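PDB 3ZXK: HIAXHD3 from Humicola insolens, which removes arabinofuranose side chains as an exo-acting family 43 glycoside hydrolase, probably from xylan, and has been engineered for added endo-xylanase activity. Local coordinates for residues Q189-A194 against A213-R218; L387-M392 against I410-Q415; A419-V424 against Y481-G486. One frame throughout, in Å; residues are numbered along the deposited sequence.

Interaction 1. Residues Q189-A194 against A213-R218; sequences QTVEGA and AEYVLR. With XYP (beta-D-xylopyranose), chain C.
Gln-189 and Tyr-215 form a buried side-chain contact that reaches over strand 202-209, joining the approach to strand 192-199 with strand 213-219 two places along the same antiparallel sheet. The phenol OH of Tyr-215 donates to Gln-189 OE1 at 2.8 Å, in the carbonyl plane and on a lone pair. Beyond CG the glutamine runs extended, which carries its amide to the rim of the ring with the two planes only 21° apart. Val-191 packs beside it: its CG1, anti to the carbonyl carbon (chi1 -57°), meets the ring edge 4.0 Å from Tyr-215 CD2. Farther along, a water lies 2.8 Å from Gly-193 O and 2.6 Å from Glu-214 OE2, linking the two segments. Glu-192 extends from this interface to a bound sugar, and its OE2 accepts from O3 of the xylopyranose at 2.9 Å. Its other oxygen, OE1, is hydrogen-bonded to Tyr-142 and Asn-160, which probably help to hold the carboxylate. The segment that packs on Tyr-215 thus also carries a pocket residue, an arrangement characteristic of the five-bladed beta-propeller of family 43, where the innermost strands of the blades line the central glycan pocket.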
loop_
_atom_site.group_PDB
_atom_site.type_symbol
_atom_site.label_atom_id
_atom_site.label_comp_id
_atom_site.label_asym_id
_atom_site.label_seq_id
_atom_site.Cartn_x
_atom_site.Cartn_y
_atom_site.Cartn_z
ATOM N N GLN A 189 1.418 -25.525 13.645
ATOM C CA GLN A 189 1.827 -24.149 13.351
ATOM C C GLN A 189 0.784 -23.497 12.455
ATOM O O GLN A 189 0.236 -24.134 11.547
ATOM C CB GLN A 189 3.174 -24.116 12.620
ATOM C CG GLN A 189 4.394 -24.540 13.426
ATOM C CD GLN A 189 5.660 -24.630 12.571
ATOM O OE1 GLN A 189 5.658 -24.311 11.367
ATOM N NE2 GLN A 189 6.741 -25.092 13.181
ATOM N N THR A 190 0.548 -22.217 12.682
ATOM C CA THR A 190 -0.344 -21.424 11.841
ATOM C C THR A 190 0.284 -21.107 10.487
ATOM O O THR A 190 1.406 -20.618 10.422
ATOM C CB THR A 190 -0.673 -20.111 12.551
ATOM O OG1 THR A 190 -1.363 -20.412 13.768
ATOM C CG2 THR A 190 -1.532 -19.188 11.666
ATOM N N VAL A 191 -0.431 -21.409 9.407
ATOM C CA VAL A 191 -0.077 -20.830 8.123
ATOM C C VAL A 191 -1.197 -19.946 7.560
ATOM O O VAL A 191 -2.356 -20.052 7.970
ATOM C CB VAL A 191 0.382 -21.897 7.102
ATOM C CG1 VAL A 191 1.569 -22.699 7.664
ATOM C CG2 VAL A 191 -0.755 -22.842 6.710
ATOM N N GLU A 192 -0.822 -19.027 6.674
ATOM C CA GLU A 192 -1.765 -18.095 6.022
ATOM C C GLU A 192 -1.080 -17.543 4.760
ATOM O O GLU A 192 -0.085 -18.074 4.290
ATOM C CB GLU A 192 -2.217 -16.956 6.979
ATOM C CG GLU A 192 -1.138 -15.959 7.410
ATOM C CD GLU A 192 -1.680 -14.755 8.196
ATOM O OE1 GLU A 192 -2.874 -14.720 8.584
ATOM O OE2 GLU A 192 -0.904 -13.812 8.459
ATOM N N GLY A 193 -1.631 -16.491 4.176
ATOM C CA GLY A 193 -0.968 -15.828 3.043
ATOM C C GLY A 193 -0.927 -16.584 1.725
ATOM O O GLY A 193 -0.044 -16.303 0.889
ATOM N N ALA A 194 -1.884 -17.496 1.488
ATOM C CA ALA A 194 -1.925 -18.304 0.270
ATOM C C ALA A 194 -1.769 -17.530 -1.053
ATOM O O ALA A 194 -2.415 -16.509 -1.291
ATOM C CB ALA A 194 -3.195 -19.175 0.243
ATOM N N ALA A 213 8.638 -17.328 8.090
ATOM C CA ALA A 213 8.878 -18.451 7.172
ATOM C C ALA A 213 7.889 -18.473 6.049
ATOM O O ALA A 213 6.770 -17.956 6.189
ATOM C CB ALA A 213 8.877 -19.827 7.888
ATOM N N GLU A 214 8.322 -19.057 4.936
ATOM C CA GLU A 214 7.461 -19.339 3.791
ATOM C C GLU A 214 7.605 -20.830 3.455
ATOM O O GLU A 214 8.728 -21.336 3.405
ATOM C CB GLU A 214 7.865 -18.500 2.590
ATOM C CG GLU A 214 6.884 -18.590 1.417
ATOM C CD GLU A 214 5.637 -17.708 1.614
ATOM O OE1 GLU A 214 5.524 -17.035 2.660
ATOM O OE2 GLU A 214 4.753 -17.707 0.728
ATOM N N TYR A 215 6.470 -21.505 3.264
ATOM C CA TYR A 215 6.451 -22.891 2.820
ATOM C C TYR A 215 5.923 -22.977 1.412
ATOM O O TYR A 215 5.108 -22.162 0.988
ATOM C CB TYR A 215 5.634 -23.779 3.775
ATOM C CG TYR A 215 6.080 -23.716 5.230
ATOM C CD1 TYR A 215 7.431 -23.755 5.576
ATOM C CD2 TYR A 215 5.148 -23.629 6.253
ATOM C CE1 TYR A 215 7.839 -23.703 6.906
ATOM C CE2 TYR A 215 5.537 -23.582 7.583
ATOM C CZ TYR A 215 6.889 -23.624 7.904
ATOM O OH TYR A 215 7.298 -23.565 9.220
ATOM N N VAL A 216 6.442 -23.933 0.663
ATOM C CA VAL A 216 5.868 -24.255 -0.631
ATOM C C VAL A 216 5.094 -25.549 -0.496
ATOM O O VAL A 216 5.622 -26.547 0.000
ATOM C CB VAL A 216 6.905 -24.255 -1.799
ATOM C CG1 VAL A 216 8.178 -25.024 -1.462
ATOM C CG2 VAL A 216 6.244 -24.787 -3.080
ATOM N N LEU A 217 3.817 -25.520 -0.858
ATOM C CA LEU A 217 2.995 -26.740 -0.852
ATOM C C LEU A 217 2.787 -27.219 -2.282
ATOM O O LEU A 217 2.630 -26.396 -3.174
ATOM C CB LEU A 217 1.622 -26.481 -0.227
ATOM C CG LEU A 217 1.568 -25.600 1.012
ATOM C CD1 LEU A 217 0.126 -25.452 1.466
ATOM C CD2 LEU A 217 2.449 -26.177 2.083
ATOM N N ARG A 218 2.753 -28.535 -2.483
ATOM C CA ARG A 218 2.498 -29.121 -3.805
ATOM C C ARG A 218 1.457 -30.232 -3.672
ATOM O O ARG A 218 1.505 -31.062 -2.732
ATOM C CB ARG A 218 3.789 -29.666 -4.425
ATOM C CG ARG A 218 3.648 -30.091 -5.896
ATOM C CD ARG A 218 4.970 -30.596 -6.443
ATOM N NE ARG A 218 5.267 -31.932 -5.922
ATOM C CZ ARG A 218 6.400 -32.586 -6.165
ATOM N NH1 ARG A 218 7.334 -32.015 -6.925
ATOM N NH2 ARG A 218 6.594 -33.802 -5.669
HETATM C C1 XYP C . 0.577 -11.324 12.845
HETATM C C2 XYP C . 0.127 -11.515 11.392
HETATM C C3 XYP C . -1.331 -11.117 11.194
HETATM C C4 XYP C . -2.222 -11.945 12.116
HETATM C C5 XYP C . -1.450 -12.485 13.320
HETATM O O2 XYP C . 0.913 -10.714 10.506
HETATM O O3 XYP C . -1.706 -11.330 9.826
HETATM O O4 XYP C . -3.495 -11.294 12.108
HETATM O O5 XYP C . -0.511 -11.507 13.762
HETATM O O HOH W 1 2.772 -16.054 0.618
#

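Interaction 2. Residues L387-M392 against I410-Q415; sequences LDVRGM and IGVWKQ
Met-392 and Val-412 meet through sulfur and methyl, with Met-392 SD 3.7 Å from Val-412 CG1. The thioether then bends at its last torsion (chi3 81°), bringing Met-392 CE to 3.3 Å from the carbonyl oxygen of Val-412. Thus one side chain lies against both the valine and its backbone. Val-389 adds a looser methyl contact, Val-389 CG2 to Val-412 CG2 at 4.4 Å.

At the outer end of the interface the packing becomes polar. Lys-414 lays its CB 3.9 Å from Met-392 CB, and bends at chi2 (75°) and again at chi4 bring the ammonium group back to the turn. There NZ donates to Met-392 O at 3.0 Å, approaching from above the carbonyl plane (44° out of it) and not along a lone pair. A water accepts from the same NZ and donates to Val-389 O, so the lysine grips the turn both directly and through solvent.

That turn is type I, from Val-389 to Met-392, closed by Met-392 N donating to Val-389 O. Its start is braced by an Asx turn, in which Asp-388 OD1 accepts from Arg-390 N. The same carboxylate is held side-on by the arginine, NE bonding to OD1 and NH2 to OD2, the latter at 2.8 Å.

The contact thus joins the turn after strand 380-388 to strand 406-415 of the facing sheet in the concanavalin A-like sandwich, with Val-524 of strand 523-533 packed on Val-389 and Met-392, Ile-457 of strand 457-464 on both valines, helix 451-455 against Val-389 and Arg-390, and Ala-419 of strand 418-429 beside Val-412 and Lys-414.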
loop_
_atom_site.group_PDB
_atom_site.type_symbol
_atom_site.label_atom_id
_atom_site.label_comp_id
_atom_site.label_asym_id
_atom_site.label_seq_id
_atom_site.Cartn_x
_atom_site.Cartn_y
_atom_site.Cartn_z
ATOM N N LEU A 387 0.806 25.311 0.007
ATOM C CA LEU A 387 -0.624 25.621 0.222
ATOM C C LEU A 387 -0.951 27.087 0.117
ATOM O O LEU A 387 -0.102 27.946 0.399
ATOM C CB LEU A 387 -1.115 25.107 1.578
ATOM C CG LEU A 387 -0.996 23.599 1.807
ATOM C CD1 LEU A 387 0.300 23.275 2.529
ATOM C CD2 LEU A 387 -2.202 23.132 2.592
ATOM N N ASP A 388 -2.173 27.374 -0.320
ATOM C CA ASP A 388 -2.781 28.693 -0.133
ATOM C C ASP A 388 -3.894 28.533 0.933
ATOM O O ASP A 388 -4.873 27.816 0.703
ATOM C CB ASP A 388 -3.351 29.177 -1.465
ATOM C CG ASP A 388 -4.131 30.498 -1.377
ATOM O OD1 ASP A 388 -4.428 31.021 -0.269
ATOM O OD2 ASP A 388 -4.492 31.005 -2.468
ATOM N N VAL A 389 -3.740 29.169 2.091
ATOM C CA VAL A 389 -4.670 28.922 3.200
ATOM C C VAL A 389 -5.564 30.129 3.532
ATOM O O VAL A 389 -6.176 30.199 4.604
ATOM C CB VAL A 389 -3.949 28.439 4.491
ATOM C CG1 VAL A 389 -3.162 27.146 4.230
ATOM C CG2 VAL A 389 -3.050 29.526 5.050
ATOM N N ARG A 390 -5.670 31.069 2.589
ATOM C CA ARG A 390 -6.496 32.264 2.801
ATOM C C ARG A 390 -7.956 31.937 3.083
ATOM O O ARG A 390 -8.638 32.699 3.784
ATOM C CB ARG A 390 -6.380 33.267 1.672
ATOM C CG ARG A 390 -5.005 33.912 1.598
ATOM C CD ARG A 390 -4.854 34.716 0.333
ATOM N NE ARG A 390 -5.147 33.872 -0.827
ATOM C CZ ARG A 390 -5.415 34.342 -2.043
ATOM N NH1 ARG A 390 -5.425 35.649 -2.256
ATOM N NH2 ARG A 390 -5.665 33.512 -3.047
ATOM N N GLY A 391 -8.431 30.806 2.545
ATOM C CA GLY A 391 -9.829 30.403 2.713
ATOM C C GLY A 391 -10.182 29.759 4.044
ATOM O O GLY A 391 -11.340 29.364 4.246
ATOM N N MET A 392 -9.205 29.621 4.947
ATOM C CA MET A 392 -9.535 29.080 6.277
ATOM C C MET A 392 -10.504 29.966 7.048
ATOM O O MET A 392 -10.446 31.206 6.957
ATOM C CB MET A 392 -8.290 28.870 7.116
ATOM C CG MET A 392 -7.395 27.809 6.526
ATOM S SD MET A 392 -5.931 27.517 7.528
ATOM C CE MET A 392 -6.567 26.427 8.791
ATOM N N ILE A 410 2.720 19.690 11.236
ATOM C CA ILE A 410 2.969 21.120 11.241
ATOM C C ILE A 410 1.848 21.712 10.378
ATOM O O ILE A 410 1.484 21.151 9.323
ATOM C CB ILE A 410 4.370 21.492 10.709
ATOM C CG1 ILE A 410 4.618 22.995 10.917
ATOM C CG2 ILE A 410 4.551 21.043 9.258
ATOM C CD1 ILE A 410 6.058 23.407 10.701
ATOM N N GLY A 411 1.247 22.802 10.829
ATOM C CA GLY A 411 0.100 23.317 10.100
ATOM C C GLY A 411 -0.284 24.694 10.528
ATOM O O GLY A 411 0.488 25.404 11.195
ATOM N N VAL A 412 -1.478 25.082 10.101
ATOM C CA VAL A 412 -2.004 26.410 10.372
ATOM C C VAL A 412 -3.308 26.256 11.131
ATOM O O VAL A 412 -4.158 25.428 10.770
ATOM C CB VAL A 412 -2.263 27.210 9.074
ATOM C CG1 VAL A 412 -2.849 28.609 9.362
ATOM C CG2 VAL A 412 -0.981 27.341 8.257
ATOM N N TRP A 413 -3.408 26.996 12.228
ATOM C CA TRP A 413 -4.648 27.137 13.000
ATOM C C TRP A 413 -5.187 28.536 12.778
ATOM O O TRP A 413 -4.475 29.545 12.968
ATOM C CB TRP A 413 -4.406 26.905 14.501
ATOM C CG TRP A 413 -4.239 25.464 14.880
ATOM C CD1 TRP A 413 -4.022 24.384 14.048
ATOM C CD2 TRP A 413 -4.312 24.934 16.219
ATOM N NE1 TRP A 413 -3.941 23.229 14.770
ATOM C CE2 TRP A 413 -4.118 23.496 16.104
ATOM C CE3 TRP A 413 -4.514 25.501 17.473
ATOM C CZ2 TRP A 413 -4.151 22.660 17.226
ATOM C CZ3 TRP A 413 -4.551 24.671 18.590
ATOM C CH2 TRP A 413 -4.370 23.286 18.473
ATOM N N LYS A 414 -6.436 28.597 12.346
ATOM C CA LYS A 414 -7.174 29.864 12.214
ATOM C C LYS A 414 -8.094 30.002 13.444
ATOM O O LYS A 414 -8.981 29.183 13.656
ATOM C CB LYS A 414 -7.993 29.892 10.903
ATOM C CG LYS A 414 -8.640 31.257 10.594
ATOM C CD LYS A 414 -7.618 32.276 10.091
ATOM C CE LYS A 414 -8.265 33.586 9.700
ATOM N NZ LYS A 414 -9.073 33.400 8.471
ATOM N N GLN A 415 -7.840 31.005 14.280
ATOM C CA GLN A 415 -8.715 31.310 15.419
ATOM C C GLN A 415 -9.114 32.763 15.323
ATOM O O GLN A 415 -8.258 33.642 15.303
ATOM C CB GLN A 415 -8.047 30.946 16.764
ATOM C CG GLN A 415 -7.617 29.470 16.855
ATOM C CD GLN A 415 -6.733 29.191 18.052
ATOM O OE1 GLN A 415 -5.961 30.048 18.510
ATOM N NE2 GLN A 415 -6.853 28.002 18.581
HETATM O O HOH W 2 -6.592 32.069 6.895
#

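Interaction 3. Residues A419-V424 against Y481-G486; sequences ARIVMV and YSIDGG
Ile-421 and Tyr-481 pack across the two facing sheets of the concanavalin A-like beta-sandwich, and they illustrate how one isoleucine can span such an interface, largely through its CD1. The isoleucine sets CG1 anti to its carbonyl carbon (chi1 -55°) and continues extended, so that CD1 projects as the foremost point of the side chain. It comes down over one face of the tyrosine ring in a CH-pi contact: CD1 lies 3.9 Å from the centroid, 24° off the ring normal, and is displaced toward the rim, where it approaches Tyr-481 CD1 to 3.6 Å. The other branch joins in more loosely, Ile-421 CG2 standing 4.1 Å from Tyr-481 CD2.

With CG of Tyr-481 between the backbone N and the carbonyl carbon (chi1 67°), the ring is set under the isoleucine. Replacing the tyrosine by alanine would probably leave Ile-421 CD1 without the ring it rests on and open a gap between the sheets. Ile-483 borders the same methyl, its CG2 4.2 Å from Ile-421 CD1. Pro-447 of strand 436-448 touches both Ile-421 and Tyr-481, while Ile-449 reaches both isoleucines.

After Ser-482 the strand ends, and the chain turns through Gly-485 and Gly-486, both at positive phi. Ser-482, its CB directed away from Ile-421, braces this bend from within: its OG accepts from Gly-486 N at 2.9 Å.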
loop_
_atom_site.group_PDB
_atom_site.type_symbol
_atom_site.label_atom_id
_atom_site.label_comp_id
_atom_site.label_asym_id
_atom_site.label_seq_id
_atom_site.Cartn_x
_atom_site.Cartn_y
_atom_site.Cartn_z
ATOM N N ALA A 419 -4.364 33.756 11.886
ATOM C CA ALA A 419 -3.833 32.484 11.410
ATOM C C ALA A 419 -2.390 32.373 11.858
ATOM O O ALA A 419 -1.613 33.334 11.747
ATOM C CB ALA A 419 -3.910 32.355 9.902
ATOM N N ARG A 420 -2.038 31.223 12.403
ATOM C CA ARG A 420 -0.672 31.013 12.824
ATOM C C ARG A 420 -0.225 29.590 12.604
ATOM O O ARG A 420 -1.032 28.640 12.589
ATOM C CB ARG A 420 -0.485 31.399 14.277
ATOM C CG ARG A 420 -0.952 30.354 15.254
ATOM C CD ARG A 420 -0.546 30.746 16.651
ATOM N NE ARG A 420 -0.732 29.684 17.624
ATOM C CZ ARG A 420 -1.891 29.366 18.192
ATOM N NH1 ARG A 420 -3.033 29.995 17.869
ATOM N NH2 ARG A 420 -1.908 28.408 19.093
ATOM N N ILE A 421 1.076 29.454 12.447
ATOM C CA ILE A 421 1.689 28.142 12.297
ATOM C C ILE A 421 1.866 27.489 13.655
ATOM O O ILE A 421 2.250 28.157 14.609
ATOM C CB ILE A 421 3.045 28.253 11.572
ATOM C CG1 ILE A 421 2.825 28.966 10.243
ATOM C CG2 ILE A 421 3.680 26.890 11.336
ATOM C CD1 ILE A 421 4.086 29.438 9.578
ATOM N N VAL A 422 1.546 26.200 13.731
ATOM C CA VAL A 422 1.720 25.385 14.931
ATOM C C VAL A 422 2.347 24.039 14.571
ATOM O O VAL A 422 2.210 23.555 13.426
ATOM C CB VAL A 422 0.368 25.131 15.673
ATOM C CG1 VAL A 422 -0.235 26.437 16.197
ATOM C CG2 VAL A 422 -0.625 24.418 14.759
ATOM N N MET A 423 3.039 23.443 15.534
ATOM C CA MET A 423 3.456 22.055 15.431
ATOM C C MET A 423 2.756 21.311 16.568
ATOM O O MET A 423 2.862 21.721 17.704
ATOM C CB MET A 423 5.003 21.945 15.482
ATOM C CG MET A 423 5.539 20.542 15.269
ATOM S SD MET A 423 5.533 19.554 16.786
ATOM C CE MET A 423 6.236 17.973 16.283
ATOM N N VAL A 424 2.031 20.242 16.225
ATOM C CA VAL A 424 1.225 19.432 17.132
ATOM C C VAL A 424 1.772 18.002 17.199
ATOM O O VAL A 424 2.065 17.361 16.159
ATOM C CB VAL A 424 -0.252 19.425 16.657
ATOM C CG1 VAL A 424 -1.107 18.375 17.382
ATOM C CG2 VAL A 424 -0.849 20.830 16.749
ATOM N N TYR A 481 8.759 25.045 8.203
ATOM C CA TYR A 481 7.898 25.848 7.354
ATOM C C TYR A 481 8.712 26.872 6.601
ATOM O O TYR A 481 9.812 27.219 7.024
ATOM C CB TYR A 481 6.798 26.544 8.176
ATOM C CG TYR A 481 7.342 27.611 9.121
ATOM C CD1 TYR A 481 7.504 28.949 8.706
ATOM C CD2 TYR A 481 7.704 27.289 10.429
ATOM C CE1 TYR A 481 8.028 29.908 9.563
ATOM C CE2 TYR A 481 8.187 28.262 11.296
ATOM C CZ TYR A 481 8.367 29.565 10.855
ATOM O OH TYR A 481 8.855 30.540 11.723
ATOM N N SER A 482 8.153 27.309 5.475
ATOM C CA SER A 482 8.649 28.452 4.716
ATOM C C SER A 482 7.518 29.402 4.385
ATOM O O SER A 482 6.467 29.001 3.884
ATOM C CB SER A 482 9.345 28.031 3.420
ATOM O OG SER A 482 9.725 29.180 2.673
ATOM N N ILE A 483 7.765 30.674 4.646
ATOM C CA ILE A 483 6.863 31.727 4.208
ATOM C C ILE A 483 7.600 32.693 3.276
ATOM O O ILE A 483 7.219 33.853 3.130
ATOM C CB ILE A 483 6.207 32.453 5.403
ATOM C CG1 ILE A 483 7.257 32.936 6.399
ATOM C CG2 ILE A 483 5.227 31.524 6.108
ATOM C CD1 ILE A 483 6.847 34.165 7.186
ATOM N N ASP A 484 8.652 32.198 2.630
ATOM C CA ASP A 484 9.322 32.981 1.589
ATOM C C ASP A 484 9.496 32.174 0.298
ATOM O O ASP A 484 10.561 32.175 -0.317
ATOM C CB ASP A 484 10.632 33.583 2.106
ATOM C CG ASP A 484 11.715 32.550 2.332
ATOM O OD1 ASP A 484 11.438 31.332 2.362
ATOM O OD2 ASP A 484 12.873 32.968 2.475
ATOM N N GLY A 485 8.431 31.485 -0.108
ATOM C CA GLY A 485 8.428 30.754 -1.373
ATOM C C GLY A 485 9.348 29.551 -1.428
ATOM O O GLY A 485 9.785 29.157 -2.506
ATOM N N GLY A 486 9.650 28.969 -0.268
ATOM C CA GLY A 486 10.484 27.771 -0.186
ATOM C C GLY A 486 11.973 28.045 -0.239
ATOM O O GLY A 486 12.776 27.126 -0.370
#

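Overall arrangement
The three contacts divide between two modules. Interaction 1 lies in the catalytic-family propeller and includes Glu-192 of the glycan pocket; interactions 2 and 3 lie in the C-terminal sandwich, on the other side of the chain's centre. The centre of interaction 1 is 50 Å from that of either sandwich contact, with nearest atoms about 34 Å away for interaction 2 and about 32 Å for interaction 3. The latter two are neighbours, their centres 9 Å apart, because strands 406-415 and 418-429 are adjacent in one sheet: Val-422 N lies 2.9 Å from Gly-411 O, a probable hydrogen bond. From this shared sheet they reach the opposing one, at the turn following strand 380-388 and the end of strand 476-482.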